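Local atomic coordinates of MgGH51 (Meripilus giganteus, PDB entry 6ZPW), a protein that probably hydrolyses terminal non-reducing alpha-L-arabinofuranoside residues in arabinose-containing plant polysaccharides, as a fungal alpha-L-arabinofuranosidase of glycoside hydrolase family 51. Residues Leu130-Gln135 and Ile159-His164; Phe413-Phe418 and Thr465-Asn470; Gln560-Gln565 and Phe610-Pro615; Val5-Ser10 and Thr567-Val572. All coordinates share one frame; numbering follows the deposited sequence. Where two conformers were deposited one is given.

Contact 1 of 4, residues Leu130-Gln135 and Ile159-His164. With NAG (2-acetamido-2-deoxy-beta-D-glucopyranose), chain E; NAG (2-acetamido-2-deoxy-beta-D-glucopyranose), chain B.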
# COMPACT_ATOMS: atom_id res chain seq x y z
N LEU A 130 -27.33 -25.45 5.55
CA LEU A 130 -26.02 -24.84 5.84
C LEU A 130 -26.27 -23.34 6.01
O LEU A 130 -26.77 -22.74 5.06
CB LEU A 130 -25.12 -25.17 4.64
CG LEU A 130 -23.64 -24.76 4.64
CD1 LEU A 130 -23.38 -23.26 4.74
CD2 LEU A 130 -22.79 -25.51 5.63
N THR A 131 -25.98 -22.80 7.19
CA THR A 131 -26.18 -21.37 7.49
C THR A 131 -24.82 -20.68 7.52
O THR A 131 -23.90 -21.20 8.14
CB THR A 131 -26.95 -21.22 8.80
OG1 THR A 131 -28.20 -21.92 8.68
CG2 THR A 131 -27.21 -19.76 9.11
N VAL A 132 -24.73 -19.53 6.87
CA VAL A 132 -23.56 -18.64 7.04
C VAL A 132 -24.07 -17.33 7.65
O VAL A 132 -25.25 -16.99 7.50
CB VAL A 132 -22.84 -18.41 5.71
CG1 VAL A 132 -22.43 -19.73 5.07
CG2 VAL A 132 -23.63 -17.54 4.74
N GLY A 133 -23.16 -16.60 8.27
CA GLY A 133 -23.62 -15.35 8.86
C GLY A 133 -22.51 -14.56 9.50
O GLY A 133 -21.35 -14.89 9.43
N LEU A 134 -22.97 -13.51 10.21
CA LEU A 134 -22.12 -12.67 11.05
C LEU A 134 -22.70 -12.70 12.45
O LEU A 134 -23.94 -12.62 12.58
CB LEU A 134 -22.09 -11.26 10.47
CG LEU A 134 -21.26 -11.13 9.20
CD1 LEU A 134 -21.66 -9.92 8.38
CD2 LEU A 134 -19.77 -11.03 9.54
N GLN A 135 -21.83 -12.76 13.44
CA GLN A 135 -22.23 -12.72 14.85
C GLN A 135 -21.30 -11.81 15.62
O GLN A 135 -20.15 -11.64 15.24
CB GLN A 135 -22.24 -14.13 15.46
CG GLN A 135 -20.90 -14.85 15.49
CD GLN A 135 -20.95 -16.17 16.22
OE1 GLN A 135 -21.73 -17.07 15.87
NE2 GLN A 135 -20.17 -16.32 17.26
N ILE A 159 -21.10 -22.56 -2.62
CA ILE A 159 -22.28 -21.83 -2.08
C ILE A 159 -21.95 -20.33 -2.14
O ILE A 159 -20.84 -19.92 -1.73
CB ILE A 159 -22.62 -22.29 -0.64
CG1 ILE A 159 -23.05 -23.76 -0.60
CG2 ILE A 159 -23.65 -21.37 0.00
CD1 ILE A 159 -23.18 -24.33 0.80
N ASN A 160 -22.92 -19.56 -2.59
CA ASN A 160 -22.82 -18.08 -2.70
C ASN A 160 -24.09 -17.49 -2.08
O ASN A 160 -25.17 -17.74 -2.61
CB ASN A 160 -22.73 -17.65 -4.17
CG ASN A 160 -21.47 -18.13 -4.83
OD1 ASN A 160 -20.41 -17.52 -4.67
ND2 ASN A 160 -21.57 -19.20 -5.59
N LEU A 161 -23.93 -16.81 -0.94
CA LEU A 161 -25.08 -16.21 -0.21
C LEU A 161 -24.72 -14.79 0.18
O LEU A 161 -23.63 -14.54 0.70
CB LEU A 161 -25.39 -17.07 1.01
CG LEU A 161 -25.91 -18.48 0.75
CD1 LEU A 161 -25.86 -19.33 2.01
CD2 LEU A 161 -27.32 -18.47 0.14
N GLU A 162 -25.70 -13.92 0.05
CA GLU A 162 -25.54 -12.55 0.56
C GLU A 162 -25.94 -12.48 2.04
O GLU A 162 -26.73 -13.30 2.52
CB GLU A 162 -26.37 -11.55 -0.24
CG GLU A 162 -25.87 -11.35 -1.66
CD GLU A 162 -26.71 -10.38 -2.48
OE1 GLU A 162 -27.79 -9.92 -1.99
OE2 GLU A 162 -26.30 -10.09 -3.59
N LEU A 163 -25.40 -11.48 2.72
CA LEU A 163 -25.75 -11.17 4.12
C LEU A 163 -26.17 -9.70 4.19
O LEU A 163 -25.51 -8.82 3.65
CB LEU A 163 -24.61 -11.46 5.06
CG LEU A 163 -24.22 -12.92 5.19
CD1 LEU A 163 -22.96 -13.04 6.00
CD2 LEU A 163 -25.34 -13.76 5.78
N HIS A 164 -27.28 -9.47 4.89
CA HIS A 164 -27.96 -8.17 5.01
C HIS A 164 -28.25 -7.87 6.48
O HIS A 164 -29.36 -8.00 6.91
CB HIS A 164 -29.26 -8.19 4.23
CG HIS A 164 -29.08 -8.37 2.76
ND1 HIS A 164 -28.82 -7.30 1.93
CD2 HIS A 164 -29.21 -9.46 1.96
CE1 HIS A 164 -28.76 -7.72 0.67
NE2 HIS A 164 -28.98 -9.05 0.67
C1 NAG E . -29.42 -15.07 0.67
C2 NAG E . -30.22 -13.76 0.65
C3 NAG E . -30.83 -13.53 -0.75
C4 NAG E . -29.87 -13.74 -1.89
C5 NAG E . -29.12 -15.09 -1.72
C6 NAG E . -28.06 -15.33 -2.77
C7 NAG E . -30.94 -13.12 2.88
C8 NAG E . -32.00 -13.38 3.95
N2 NAG E . -31.17 -13.74 1.71
O3 NAG E . -31.39 -12.21 -0.71
O4 NAG E . -30.57 -13.79 -3.12
O5 NAG E . -28.51 -15.07 -0.43
O6 NAG E . -27.15 -14.27 -2.72
O7 NAG E . -29.92 -12.45 3.11
C1 NAG B . -30.21 -12.76 -4.03
C2 NAG B . -30.64 -13.15 -5.44
C3 NAG B . -30.38 -11.97 -6.37
C4 NAG B . -30.93 -10.66 -5.82
C5 NAG B . -30.42 -10.43 -4.40
C6 NAG B . -30.88 -9.13 -3.78
C7 NAG B . -30.50 -15.57 -5.84
C8 NAG B . -29.66 -16.72 -6.32
N2 NAG B . -29.94 -14.36 -5.90
O3 NAG B . -31.00 -12.26 -7.61
O4 NAG B . -30.50 -9.61 -6.69
O5 NAG B . -30.82 -11.56 -3.58
O6 NAG B . -32.26 -9.25 -3.40
O7 NAG B . -31.65 -15.75 -5.40

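Contact 2 of 4, residues Phe413-Phe418 and Thr465-Asn470. With NAG (2-acetamido-2-deoxy-beta-D-glucopyranose), chain C.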
# COMPACT_ATOMS: atom_id res chain seq x y z
N PHE A 413 19.27 19.86 1.24
CA PHE A 413 20.11 20.17 0.07
C PHE A 413 20.76 18.91 -0.50
O PHE A 413 21.68 19.01 -1.31
CB PHE A 413 21.17 21.25 0.38
CG PHE A 413 20.57 22.64 0.47
CD1 PHE A 413 19.79 23.04 1.54
CD2 PHE A 413 20.79 23.55 -0.52
CE1 PHE A 413 19.25 24.31 1.58
CE2 PHE A 413 20.23 24.82 -0.49
CZ PHE A 413 19.47 25.19 0.56
N TYR A 414 20.18 17.75 -0.18
CA TYR A 414 20.73 16.45 -0.68
C TYR A 414 20.97 16.47 -2.19
O TYR A 414 22.06 16.03 -2.60
CB TYR A 414 19.77 15.33 -0.34
CG TYR A 414 20.31 13.94 -0.61
CD1 TYR A 414 21.00 13.24 0.37
CD2 TYR A 414 20.13 13.31 -1.83
CE1 TYR A 414 21.52 12.00 0.13
CE2 TYR A 414 20.65 12.05 -2.07
CZ TYR A 414 21.31 11.38 -1.08
OH TYR A 414 21.81 10.12 -1.29
N TYR A 415 20.03 16.98 -2.99
CA TYR A 415 20.17 16.89 -4.46
C TYR A 415 20.78 18.13 -5.10
O TYR A 415 21.08 18.10 -6.32
CB TYR A 415 18.82 16.58 -5.09
CG TYR A 415 18.42 15.14 -4.84
CD1 TYR A 415 19.03 14.12 -5.55
CD2 TYR A 415 17.41 14.81 -3.96
CE1 TYR A 415 18.66 12.80 -5.36
CE2 TYR A 415 17.05 13.48 -3.74
CZ TYR A 415 17.68 12.48 -4.47
OH TYR A 415 17.32 11.17 -4.29
N ASP A 416 21.03 19.20 -4.33
CA ASP A 416 21.47 20.47 -4.97
C ASP A 416 22.83 20.32 -5.65
O ASP A 416 23.02 21.00 -6.66
CB ASP A 416 21.48 21.60 -3.94
CG ASP A 416 20.08 22.05 -3.55
OD1 ASP A 416 19.42 21.26 -2.85
OD2 ASP A 416 19.61 23.10 -4.04
N GLY A 417 23.74 19.53 -5.08
CA GLY A 417 25.09 19.36 -5.61
C GLY A 417 25.21 18.34 -6.74
O GLY A 417 26.32 18.17 -7.24
N PHE A 418 24.17 17.58 -7.00
CA PHE A 418 24.26 16.53 -8.03
C PHE A 418 24.43 17.19 -9.40
O PHE A 418 23.80 18.21 -9.74
CB PHE A 418 22.96 15.72 -8.10
CG PHE A 418 22.85 14.58 -7.12
CD1 PHE A 418 23.01 14.76 -5.77
CD2 PHE A 418 22.53 13.31 -7.56
CE1 PHE A 418 22.88 13.70 -4.90
CE2 PHE A 418 22.38 12.25 -6.69
CZ PHE A 418 22.54 12.46 -5.34
N THR A 465 10.75 20.17 0.45
CA THR A 465 11.03 21.41 -0.29
C THR A 465 12.29 21.24 -1.15
O THR A 465 12.32 21.84 -2.25
CB THR A 465 11.16 22.64 0.61
OG1 THR A 465 12.32 22.56 1.45
CG2 THR A 465 9.90 22.92 1.42
N GLY A 466 13.30 20.54 -0.67
CA GLY A 466 14.48 20.24 -1.47
C GLY A 466 14.18 19.34 -2.66
O GLY A 466 14.69 19.53 -3.75
N LEU A 467 13.32 18.34 -2.45
CA LEU A 467 12.91 17.48 -3.56
C LEU A 467 12.24 18.33 -4.65
O LEU A 467 12.49 18.14 -5.85
CB LEU A 467 11.97 16.37 -3.09
CG LEU A 467 12.55 15.39 -2.04
CD1 LEU A 467 11.49 14.40 -1.64
CD2 LEU A 467 13.82 14.68 -2.55
N GLU A 468 11.37 19.26 -4.25
CA GLU A 468 10.67 20.11 -5.21
C GLU A 468 11.63 21.10 -5.90
O GLU A 468 11.58 21.24 -7.13
CB GLU A 468 9.49 20.80 -4.52
CG GLU A 468 8.53 21.47 -5.48
CD GLU A 468 7.27 21.89 -4.75
OE1 GLU A 468 7.23 23.03 -4.25
OE2 GLU A 468 6.28 21.08 -4.74
N ARG A 469 12.54 21.72 -5.16
CA ARG A 469 13.55 22.60 -5.77
C ARG A 469 14.36 21.84 -6.82
O ARG A 469 14.71 22.41 -7.85
CB ARG A 469 14.45 23.20 -4.67
CG ARG A 469 15.56 24.06 -5.25
CD ARG A 469 16.35 24.82 -4.17
NE ARG A 469 17.01 23.94 -3.23
CZ ARG A 469 16.59 23.66 -2.00
NH1 ARG A 469 15.51 24.21 -1.49
NH2 ARG A 469 17.26 22.75 -1.30
N ASN A 470 14.73 20.61 -6.47
CA ASN A 470 15.60 19.78 -7.33
C ASN A 470 14.75 18.89 -8.25
O ASN A 470 15.29 17.89 -8.75
CB ASN A 470 16.56 18.98 -6.47
CG ASN A 470 17.58 19.85 -5.78
OD1 ASN A 470 18.44 20.43 -6.47
ND2 ASN A 470 17.45 20.01 -4.45
C1 NAG C . 26.08 12.02 -13.12
C2 NAG C . 27.33 11.20 -13.19
C3 NAG C . 27.76 10.56 -11.92
C4 NAG C . 27.65 11.53 -10.72
C5 NAG C . 26.27 12.17 -10.74
C6 NAG C . 25.89 13.14 -9.58
C7 NAG C . 27.52 10.22 -15.41
C8 NAG C . 27.12 9.09 -16.32
N2 NAG C . 27.05 10.16 -14.18
O3 NAG C . 29.06 10.01 -12.11
O4 NAG C . 27.78 10.80 -9.49
O5 NAG C . 26.15 12.87 -11.97
O6 NAG C . 26.80 14.22 -9.58
O7 NAG C . 28.17 11.17 -15.81
O HOH W 1 18.96 23.16 -7.11

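Contact 3 of 4, residues Gln560-Gln565 and Phe610-Pro615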
# COMPACT_ATOMS: atom_id res chain seq x y z
N GLN A 560 9.36 31.72 13.04
CA GLN A 560 10.26 32.53 12.22
C GLN A 560 9.46 33.37 11.25
O GLN A 560 8.53 32.85 10.60
CB GLN A 560 11.17 31.63 11.43
CG GLN A 560 11.97 30.72 12.30
CD GLN A 560 13.42 30.95 12.03
OE1 GLN A 560 13.87 32.08 12.08
NE2 GLN A 560 14.07 29.89 11.55
N SER A 561 9.87 34.60 11.06
CA SER A 561 9.19 35.51 10.12
C SER A 561 9.86 35.41 8.75
O SER A 561 11.12 35.39 8.68
CB SER A 561 9.17 36.91 10.61
OG SER A 561 8.34 37.73 9.73
N LEU A 562 9.02 35.42 7.73
CA LEU A 562 9.46 35.50 6.31
C LEU A 562 8.83 36.73 5.67
O LEU A 562 7.64 36.99 5.89
CB LEU A 562 9.07 34.24 5.54
CG LEU A 562 9.60 32.93 6.13
CD1 LEU A 562 8.49 32.27 6.91
CD2 LEU A 562 10.08 31.99 5.04
N THR A 563 9.64 37.42 4.89
CA THR A 563 9.13 38.50 4.02
C THR A 563 9.31 38.00 2.57
O THR A 563 10.46 37.84 2.14
CB THR A 563 9.87 39.82 4.24
OG1 THR A 563 9.63 40.15 5.61
CG2 THR A 563 9.38 40.91 3.31
N PHE A 564 8.20 37.78 1.90
CA PHE A 564 8.23 37.36 0.49
C PHE A 564 8.21 38.60 -0.40
O PHE A 564 7.32 39.44 -0.26
CB PHE A 564 7.08 36.41 0.18
CG PHE A 564 7.18 35.08 0.86
CD1 PHE A 564 8.06 34.12 0.37
CD2 PHE A 564 6.53 34.82 2.05
CE1 PHE A 564 8.21 32.91 1.02
CE2 PHE A 564 6.65 33.59 2.70
CZ PHE A 564 7.53 32.65 2.19
N GLN A 565 9.11 38.60 -1.34
CA GLN A 565 9.22 39.68 -2.33
C GLN A 565 8.84 39.11 -3.70
O GLN A 565 9.60 38.26 -4.25
CB GLN A 565 10.63 40.27 -2.38
CG GLN A 565 11.03 40.93 -1.11
CD GLN A 565 12.38 41.59 -1.20
OE1 GLN A 565 13.32 41.06 -1.80
NE2 GLN A 565 12.50 42.67 -0.47
N PHE A 610 5.02 40.78 1.20
CA PHE A 610 4.17 40.51 2.39
C PHE A 610 4.90 39.60 3.36
O PHE A 610 5.87 38.89 2.95
CB PHE A 610 2.83 39.89 1.99
CG PHE A 610 2.92 38.48 1.49
CD1 PHE A 610 3.11 38.20 0.14
CD2 PHE A 610 2.81 37.41 2.37
CE1 PHE A 610 3.15 36.88 -0.31
CE2 PHE A 610 2.84 36.11 1.92
CZ PHE A 610 3.03 35.86 0.59
N THR A 611 4.51 39.66 4.61
CA THR A 611 5.12 38.86 5.67
C THR A 611 4.22 37.69 6.09
O THR A 611 2.98 37.74 5.95
CB THR A 611 5.42 39.73 6.90
OG1 THR A 611 4.20 40.31 7.34
CG2 THR A 611 6.46 40.77 6.57
N TYR A 612 4.88 36.69 6.63
CA TYR A 612 4.22 35.52 7.25
C TYR A 612 5.08 35.02 8.40
O TYR A 612 6.30 34.86 8.26
CB TYR A 612 4.01 34.39 6.25
CG TYR A 612 3.40 33.16 6.87
CD1 TYR A 612 2.13 33.20 7.44
CD2 TYR A 612 4.10 31.97 6.95
CE1 TYR A 612 1.57 32.09 8.03
CE2 TYR A 612 3.51 30.83 7.47
CZ TYR A 612 2.27 30.90 8.06
OH TYR A 612 1.69 29.79 8.64
N ASN A 613 4.46 34.86 9.56
CA ASN A 613 5.10 34.26 10.76
C ASN A 613 4.84 32.75 10.74
O ASN A 613 3.69 32.36 10.95
CB ASN A 613 4.60 34.92 12.05
CG ASN A 613 5.52 34.57 13.22
OD1 ASN A 613 6.72 34.33 13.06
ND2 ASN A 613 5.03 34.72 14.43
N ALA A 614 5.86 31.98 10.39
CA ALA A 614 5.72 30.52 10.37
C ALA A 614 5.88 29.98 11.78
O ALA A 614 6.98 30.05 12.34
CB ALA A 614 6.76 29.90 9.45
N PRO A 615 4.82 29.37 12.36
CA PRO A 615 4.94 28.87 13.72
C PRO A 615 6.02 27.79 13.85
O PRO A 615 6.32 27.06 12.89
CB PRO A 615 3.54 28.30 14.03
CG PRO A 615 2.62 29.01 13.08
CD PRO A 615 3.45 29.21 11.82

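Contact 4 of 4, residues Val5-Ser10 and Thr567-Val572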
# COMPACT_ATOMS: atom_id res chain seq x y z
N VAL A 5 11.27 35.88 -4.84
CA VAL A 5 10.67 34.85 -5.71
C VAL A 5 10.77 35.32 -7.15
O VAL A 5 10.20 36.33 -7.50
CB VAL A 5 9.21 34.57 -5.31
CG1 VAL A 5 8.63 33.49 -6.19
CG2 VAL A 5 9.14 34.23 -3.86
N ASN A 6 11.52 34.61 -7.98
CA ASN A 6 11.68 35.00 -9.39
C ASN A 6 10.39 34.72 -10.16
O ASN A 6 9.75 33.67 -9.96
CB ASN A 6 12.88 34.32 -10.02
CG ASN A 6 14.26 34.81 -9.66
OD1 ASN A 6 14.42 35.91 -9.18
ND2 ASN A 6 15.27 34.12 -10.19
N LYS A 7 10.07 35.58 -11.13
CA LYS A 7 8.97 35.37 -12.08
C LYS A 7 9.34 34.34 -13.15
O LYS A 7 8.46 33.56 -13.51
CB LYS A 7 8.51 36.68 -12.71
CG LYS A 7 7.48 36.61 -13.82
CD LYS A 7 7.24 37.96 -14.52
CE LYS A 7 7.35 37.91 -16.03
NZ LYS A 7 6.06 37.47 -16.61
N ASN A 8 10.58 34.32 -13.60
CA ASN A 8 10.99 33.40 -14.68
C ASN A 8 11.26 32.05 -14.02
O ASN A 8 12.16 31.93 -13.18
CB ASN A 8 12.25 33.89 -15.39
CG ASN A 8 12.00 35.15 -16.19
OD1 ASN A 8 11.68 35.15 -17.38
ND2 ASN A 8 12.13 36.26 -15.54
N PRO A 9 10.50 30.98 -14.40
CA PRO A 9 10.77 29.66 -13.84
C PRO A 9 12.17 29.17 -14.18
O PRO A 9 12.73 29.58 -15.20
CB PRO A 9 9.71 28.76 -14.50
CG PRO A 9 8.60 29.72 -14.92
CD PRO A 9 9.35 30.98 -15.32
N SER A 10 12.64 28.21 -13.39
CA SER A 10 13.91 27.53 -13.75
C SER A 10 13.64 26.21 -14.44
O SER A 10 14.52 25.77 -15.16
CB SER A 10 14.79 27.38 -12.55
OG SER A 10 14.14 26.63 -11.55
N THR A 567 7.96 41.27 -6.33
CA THR A 567 7.95 42.50 -7.13
C THR A 567 8.32 42.27 -8.59
O THR A 567 8.12 43.17 -9.39
CB THR A 567 8.89 43.52 -6.50
OG1 THR A 567 10.16 42.92 -6.20
CG2 THR A 567 8.28 44.11 -5.27
N GLN A 568 8.80 41.08 -8.96
CA GLN A 568 9.01 40.76 -10.38
C GLN A 568 7.68 40.52 -11.08
O GLN A 568 7.65 40.51 -12.34
CB GLN A 568 9.97 39.60 -10.60
CG GLN A 568 11.37 39.92 -10.17
CD GLN A 568 12.26 38.72 -10.30
OE1 GLN A 568 12.02 37.85 -11.17
NE2 GLN A 568 13.28 38.64 -9.48
N PHE A 569 6.60 40.23 -10.36
CA PHE A 569 5.29 40.00 -10.99
C PHE A 569 4.59 41.32 -11.29
O PHE A 569 4.76 42.30 -10.55
CB PHE A 569 4.46 39.10 -10.10
CG PHE A 569 4.95 37.69 -10.12
CD1 PHE A 569 4.57 36.87 -11.18
CD2 PHE A 569 5.77 37.22 -9.13
CE1 PHE A 569 4.98 35.56 -11.19
CE2 PHE A 569 6.20 35.90 -9.17
CZ PHE A 569 5.84 35.11 -10.23
N ASN A 570 3.83 41.35 -12.37
CA ASN A 570 3.01 42.54 -12.70
C ASN A 570 1.87 42.66 -11.69
O ASN A 570 1.53 43.78 -11.27
CB ASN A 570 2.42 42.53 -14.11
CG ASN A 570 1.74 43.87 -14.42
OD1 ASN A 570 2.35 44.95 -14.36
ND2 ASN A 570 0.44 43.83 -14.63
N SER A 571 1.26 41.52 -11.31
CA SER A 571 0.14 41.54 -10.36
C SER A 571 0.25 40.38 -9.39
O SER A 571 0.62 39.27 -9.80
CB SER A 571 -1.16 41.58 -11.02
OG SER A 571 -1.36 40.43 -11.72
N VAL A 572 -0.12 40.64 -8.13
CA VAL A 572 -0.22 39.61 -7.09
C VAL A 572 -1.53 39.89 -6.38
O VAL A 572 -1.83 41.04 -6.06
CB VAL A 572 0.94 39.68 -6.10
CG1 VAL A 572 0.79 38.67 -4.98
CG2 VAL A 572 2.30 39.57 -6.79
O HOH W 2 9.94 39.01 -7.28
O HOH W 3 13.11 36.19 -13.04

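Contact 1 of 4, residues Leu130-Gln135 and Ile159-His164
Strands 130-135 and 159-163 face each other across a beta sandwich, and Val132 and Leu161 meet midway along it. Their axes come within 7.8 Å, and their N-to-C directions differ by 32°. No hydrogen bond joins them, because each belongs to a different five-stranded antiparallel sheet. Strand 127-136 is paired with 141-150 and 174-181; strand 157-163 is an outermost strand of the other sheet. The contact between them is therefore apolar packing of buried side chains. At one end Leu130 CG meets Ile159 CD1 at 3.9 Å, though both residues have a second conformer and this touch is less certain. In the middle, Val132 CG2 lies 4.0 Å from Leu161 CD1. Leu163 buries the most area of the contact. With CG anti to the carbonyl carbon (chi1 -65°), its two methyls lie against the extended backbone at Val132 and Gly133. CD2 is near Val132 O, and CD1 also touches Leu134 CG. The chain E N-acetylglucosamine lies along the edge of strand 157-163. Glu162 N donates to its O5 at 3.1 Å, and more weakly to O6. The Glu162 carboxylate accepts from His164 NE2 through OE1 at 3.0 Å, on its anti side. The same oxygen lies against C5 of the chain B sugar. An alanine at Glu162 would keep the backbone bond to the sugar but would probably leave His164 NE2 without this acceptor and its ring freer to turn. On the sandwich side, Leu163 CD1 rests 3.7 Å from Gly133 CA.

Contact 2 of 4, residues Phe413-Phe418 and Thr465-Asn470
Asp416 and Arg469 form a side-on salt bridge. Arg469 NE donates to Asp416 OD2 at 2.8 Å, on the syn lone pair, and Arg469 NH2 donates to Asp416 OD1 at 3.0 Å. Both oxygens lie close to the guanidinium plane. Asp416 OD1 takes a second bond, from Asn470 ND2 at 2.8 Å, which arrives from the other face of the carboxylate, 61° out of its plane. Asn470 ND2 also donates to Gly466 O, one turn back at the end of helix 454-469. A water donates to both Asp416 OD2 and Asn470 OD1. Arg420 gives Asn470 OD1 a further donor. The bend of Arg469 at chi3 (61°) helps lay its guanidinium flat on Phe413. This is a cation-pi stack, with NH2 3.5 Å above the ring centre. Deeper in, Tyr415 CB packs on the Asn470 side chain, and Tyr415 CE2 meets Leu467 CD2 at 3.6 Å. The hydroxyl of Tyr415 bonds Glu427. The contact ties the loop before strand 424-432 to the last helical turn before strand 474-479, neighbouring strands of the parallel barrel. Charge pairing and the ring face together fix the Arg469 head, and the multiple donors around Asp416 probably favour its ionised form.

Contact 3 of 4, residues Gln560-Gln565 and Phe610-Pro615
Strands 560-565 and 609-614 pair antiparallel, with Leu562 opposite Tyr612. They belong to a three-stranded mixed sheet of the C-terminal beta domain, in which strand 2-4 runs along the other side of 560-565. Six backbone hydrogen bonds hold the pair. They come in three reciprocal sets, at Gln560 with Ala614, Leu562 with Tyr612 and Phe564 with Phe610. In the central set Leu562 N reaches Tyr612 O at 2.8 Å, and Tyr612 N reaches Leu562 O at 2.9 Å. The non-hydrogen-bonded pairs between them, Ser561 with Asn613 and Thr563 with Thr611, bring in CA-H...O contacts. The shortest runs from Thr611 CA to Leu562 O at 3.1 Å. The apolar contacts lie on the sheet face that carries Leu562, Phe564, Phe610, Tyr612 and Ala614. This face packs on strands 535-541 and 547-554, so it is the buried side of the sheet. Leu562 CD1 sits 3.9 Å from Ala614 CB and also touches the Tyr612 ring. The Tyr612 hydroxyl is bonded to Ser620. Phe610 takes chi1 71°, with CG between the backbone N and the carbonyl carbon, and this sets a face of its ring against Phe564 CB, a CH-pi contact of 4.3 Å to the centroid. The two rings are oblique, their planes 36° apart. On the other sheet face, Thr563 and Thr611 run alongside each other, and Thr563 OG1 is 3.4 Å from Thr611 CG2.

Contact 4 of 4, residues Val5-Ser10 and Thr567-Val572
One side chain, Gln568, bonds both a side chain and the backbone of segment 5-10, though the two segments are 557 residues apart in sequence. Neither segment has regular helix or strand. Gln568 NE2 donates to Asn6 OD1 at 3.0 Å, with the two amide planes 37° apart. Gln568 OE1 accepts from Lys7 N, also at 3.0 Å, the donor lying 49° out of the carbonyl plane. The extended chain of Gln568 beyond CG (chi2 176°) carries the amide across to these partners. Two waters widen the link. One donates to Val5 O and accepts from Gln568 N. The other accepts from Asn8 ND2 at 2.7 Å and donates to Gln568 OE1, so that oxygen takes two bonds. A leucine at Asn6 would probably leave Gln568 NE2 without this acceptor and the amide less firmly set. Beside the polar groups, Lys7 lies against Phe569. Lys7 CB is over one face of the Phe569 ring, 4.0 Å from its centroid and offset toward the rim, a CH-pi contact. Lys7 CG adds a touch on Phe569 CE1 at 3.8 Å, while the chain beyond it bends so that NZ turns off from the ring. Phe569 is buried, and also packs on Leu524, Arg541 and Thr626. The arrangement is loop-to-loop packing at the edge of a beta domain, where the connection from strand 2-4 to strand 11-12 meets the connection from strand 560-565 to strand 575-582.

How the contacts relate
From the N terminus, strand 2-4 leads into residues 5-10, the first half of contact 4. That contact closes only at 567-572, so contacts 1 and 2 both nest inside its long loop. Contact 1 closes a short loop and joins the two sheets of the beta sandwich formed by strands between residues 57 and 198. Contact 2 follows in series, closes the loop from 418 to 465 and ties the parallel barrel's segment 413-418 to the end of helix 454-469. Contact 3 closes 565 to 610. It crosses contact 4, and the two touch where Val5 N approaches Gln565 O. Together they bring the N terminus into the C-terminal beta domain. Contact 1 lies about 61 Å from contact 3, centre to centre.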